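Local coordinates for aspartate-semialdehyde dehydrogenase (Candida albicans, PDB 3HSK), which catalyses the NADPH-dependent reductive dephosphorylation of 4-phospho-L-aspartate to L-aspartate semialdehyde, the second step toward threonine and methionine, at residues P142-V147 with T247-I252. Numbering follows the deposited sequence.
Sequences PEHIDV and TEFVPI
Phe249 pushes the far end of its ring between His144 and Val147. Phe249 CE1 sits over one face of the imidazole, displaced toward its rim, and lies 3.4 Å from His144 CG. The ring centroids are 4.8 Å apart and the planes are inclined at 47°, so this is neither a parallel stack nor a T-shaped pair. Phe249 CE1 also packs on His144 CB at 3.5 Å. The first side-chain bond of Phe249 points toward 142-147; with CG anti to the carbonyl carbon (chi1 -68°), CE1 and CZ reach His144 and Val147.

Val147 adds an apolar contact with the ring. Its CG2 methyl meets Phe249 CZ at 3.5 Å, approaching the ring obliquely. The other methyl, Val147 CG1, rests 3.7 Å from the backbone Thr247 O.

The contact joins two parts of the fold. Segment 142-147 runs through a 3-10 turn into helix 146-157, within the NAD-binding family region. Strand 249-250 belongs to the dimerisation family region and pairs antiparallel with strand 241-242 in a small hairpin. Val242 of that hairpin touches both Val147 and Phe249.

No hydrogen bond crosses between the segments. The polar element is His144 O, which lies at the edge of the Phe249 ring, in its plane, 3.2 Å from CZ. This oxygen also accepts a weak backbone bond from Val147 N. The imidazole is tied to the hairpin side as well, because His144 NE2 is hydrogen-bonded to Gly240 O. Asn243 OD1 accepts the backbone N-H groups of Thr247 and Glu248.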
loop_
_atom_site.group_PDB
_atom_site.type_symbol
_atom_site.label_atom_id
_atom_site.label_comp_id
_atom_site.label_asym_id
_atom_site.label_seq_id
_atom_site.Cartn_x
_atom_site.Cartn_y
_atom_site.Cartn_z
ATOM N N PRO A 142 -26.756 -1.020 -8.239
ATOM C CA PRO A 142 -27.951 -0.205 -8.470
ATOM C C PRO A 142 -29.256 -0.916 -8.080
ATOM O O PRO A 142 -30.286 -0.252 -7.897
ATOM C CB PRO A 142 -27.914 0.056 -9.984
ATOM C CG PRO A 142 -27.056 -1.012 -10.545
ATOM C CD PRO A 142 -26.036 -1.294 -9.497
ATOM N N GLU A 143 -29.200 -2.243 -7.935
ATOM C CA GLU A 143 -30.385 -3.051 -7.638
ATOM C C GLU A 143 -30.858 -2.845 -6.201
ATOM O O GLU A 143 -32.019 -3.087 -5.874
ATOM C CB GLU A 143 -30.136 -4.544 -7.927
ATOM C CG GLU A 143 -28.972 -5.181 -7.143
ATOM C CD GLU A 143 -27.626 -5.038 -7.846
ATOM O OE1 GLU A 143 -27.497 -4.192 -8.759
ATOM O OE2 GLU A 143 -26.689 -5.784 -7.485
ATOM N N HIS A 144 -29.954 -2.379 -5.351
ATOM C CA HIS A 144 -30.302 -2.079 -3.974
ATOM C C HIS A 144 -31.308 -0.918 -3.876
ATOM O O HIS A 144 -31.982 -0.748 -2.862
ATOM C CB HIS A 144 -29.028 -1.840 -3.159
ATOM C CG HIS A 144 -28.367 -3.105 -2.699
ATOM N ND1 HIS A 144 -27.345 -3.117 -1.774
ATOM C CD2 HIS A 144 -28.605 -4.403 -3.013
ATOM C CE1 HIS A 144 -26.965 -4.365 -1.557
ATOM N NE2 HIS A 144 -27.719 -5.165 -2.290
ATOM N N ILE A 145 -31.431 -0.154 -4.958
ATOM C CA ILE A 145 -32.445 0.901 -5.063
ATOM C C ILE A 145 -33.883 0.343 -5.161
ATOM O O ILE A 145 -34.849 1.058 -4.852
ATOM C CB ILE A 145 -32.112 1.880 -6.222
ATOM C CG1 ILE A 145 -30.860 2.699 -5.860
ATOM C CG2 ILE A 145 -33.298 2.790 -6.547
ATOM C CD1 ILE A 145 -30.328 3.610 -6.969
ATOM N N ASP A 146 -34.021 -0.925 -5.565
ATOM C CA ASP A 146 -35.338 -1.576 -5.650
ATOM C C ASP A 146 -36.088 -1.468 -4.329
ATOM O O ASP A 146 -37.314 -1.397 -4.318
ATOM C CB ASP A 146 -35.233 -3.061 -6.035
ATOM C CG ASP A 146 -34.550 -3.293 -7.382
ATOM O OD1 ASP A 146 -34.402 -2.343 -8.182
ATOM O OD2 ASP A 146 -34.153 -4.453 -7.634
ATOM N N VAL A 147 -35.348 -1.466 -3.220
ATOM C CA VAL A 147 -35.953 -1.347 -1.889
ATOM C C VAL A 147 -36.793 -0.069 -1.767
ATOM O O VAL A 147 -37.944 -0.124 -1.319
ATOM C CB VAL A 147 -34.903 -1.429 -0.764
ATOM C CG1 VAL A 147 -35.548 -1.231 0.600
ATOM C CG2 VAL A 147 -34.198 -2.768 -0.809
ATOM N N THR A 247 -37.561 -5.100 3.022
ATOM C CA THR A 247 -37.590 -3.709 3.504
ATOM C C THR A 247 -36.240 -3.253 4.078
ATOM O O THR A 247 -35.955 -2.053 4.134
ATOM C CB THR A 247 -38.687 -3.494 4.586
ATOM O OG1 THR A 247 -38.336 -4.203 5.781
ATOM C CG2 THR A 247 -40.056 -3.980 4.092
ATOM N N GLU A 248 -35.428 -4.213 4.515
ATOM C CA GLU A 248 -34.133 -3.926 5.131
ATOM C C GLU A 248 -33.016 -4.723 4.490
ATOM O O GLU A 248 -33.235 -5.823 3.972
ATOM C CB GLU A 248 -34.166 -4.225 6.629
ATOM C CG GLU A 248 -35.034 -3.270 7.441
ATOM C CD GLU A 248 -35.073 -3.618 8.915
ATOM O OE1 GLU A 248 -34.265 -4.467 9.360
ATOM O OE2 GLU A 248 -35.920 -3.036 9.629
ATOM N N PHE A 249 -31.812 -4.166 4.549
ATOM C CA PHE A 249 -30.641 -4.807 3.978
ATOM C C PHE A 249 -29.996 -5.790 4.943
ATOM O O PHE A 249 -29.924 -5.549 6.146
ATOM C CB PHE A 249 -29.635 -3.757 3.490
ATOM C CG PHE A 249 -30.127 -2.970 2.313
ATOM C CD1 PHE A 249 -30.001 -3.472 1.026
ATOM C CD2 PHE A 249 -30.751 -1.741 2.494
ATOM C CE1 PHE A 249 -30.479 -2.756 -0.066
ATOM C CE2 PHE A 249 -31.232 -1.023 1.410
ATOM C CZ PHE A 249 -31.090 -1.529 0.127
ATOM N N VAL A 250 -29.558 -6.917 4.393
ATOM C CA VAL A 250 -28.801 -7.906 5.144
ATOM C C VAL A 250 -27.417 -8.007 4.501
ATOM O O VAL A 250 -27.246 -8.702 3.492
ATOM C CB VAL A 250 -29.533 -9.282 5.208
ATOM C CG1 VAL A 250 -28.653 -10.351 5.842
ATOM C CG2 VAL A 250 -30.836 -9.150 5.997
ATOM N N PRO A 251 -26.435 -7.275 5.061
ATOM C CA PRO A 251 -25.047 -7.325 4.601
ATOM C C PRO A 251 -24.453 -8.718 4.781
ATOM O O PRO A 251 -24.830 -9.429 5.714
ATOM C CB PRO A 251 -24.333 -6.334 5.533
ATOM C CG PRO A 251 -25.410 -5.439 6.035
ATOM C CD PRO A 251 -26.598 -6.333 6.183
ATOM N N ILE A 252 -23.537 -9.093 3.893
ATOM C CA ILE A 252 -22.796 -10.347 4.018
ATOM C C ILE A 252 -22.294 -10.486 5.455
ATOM O O ILE A 252 -21.577 -9.611 5.946
ATOM C CB ILE A 252 -21.596 -10.423 3.025
ATOM C CG1 ILE A 252 -22.045 -10.192 1.575
ATOM C CG2 ILE A 252 -20.850 -11.743 3.172
ATOM C CD1 ILE A 252 -23.095 -11.183 1.054
#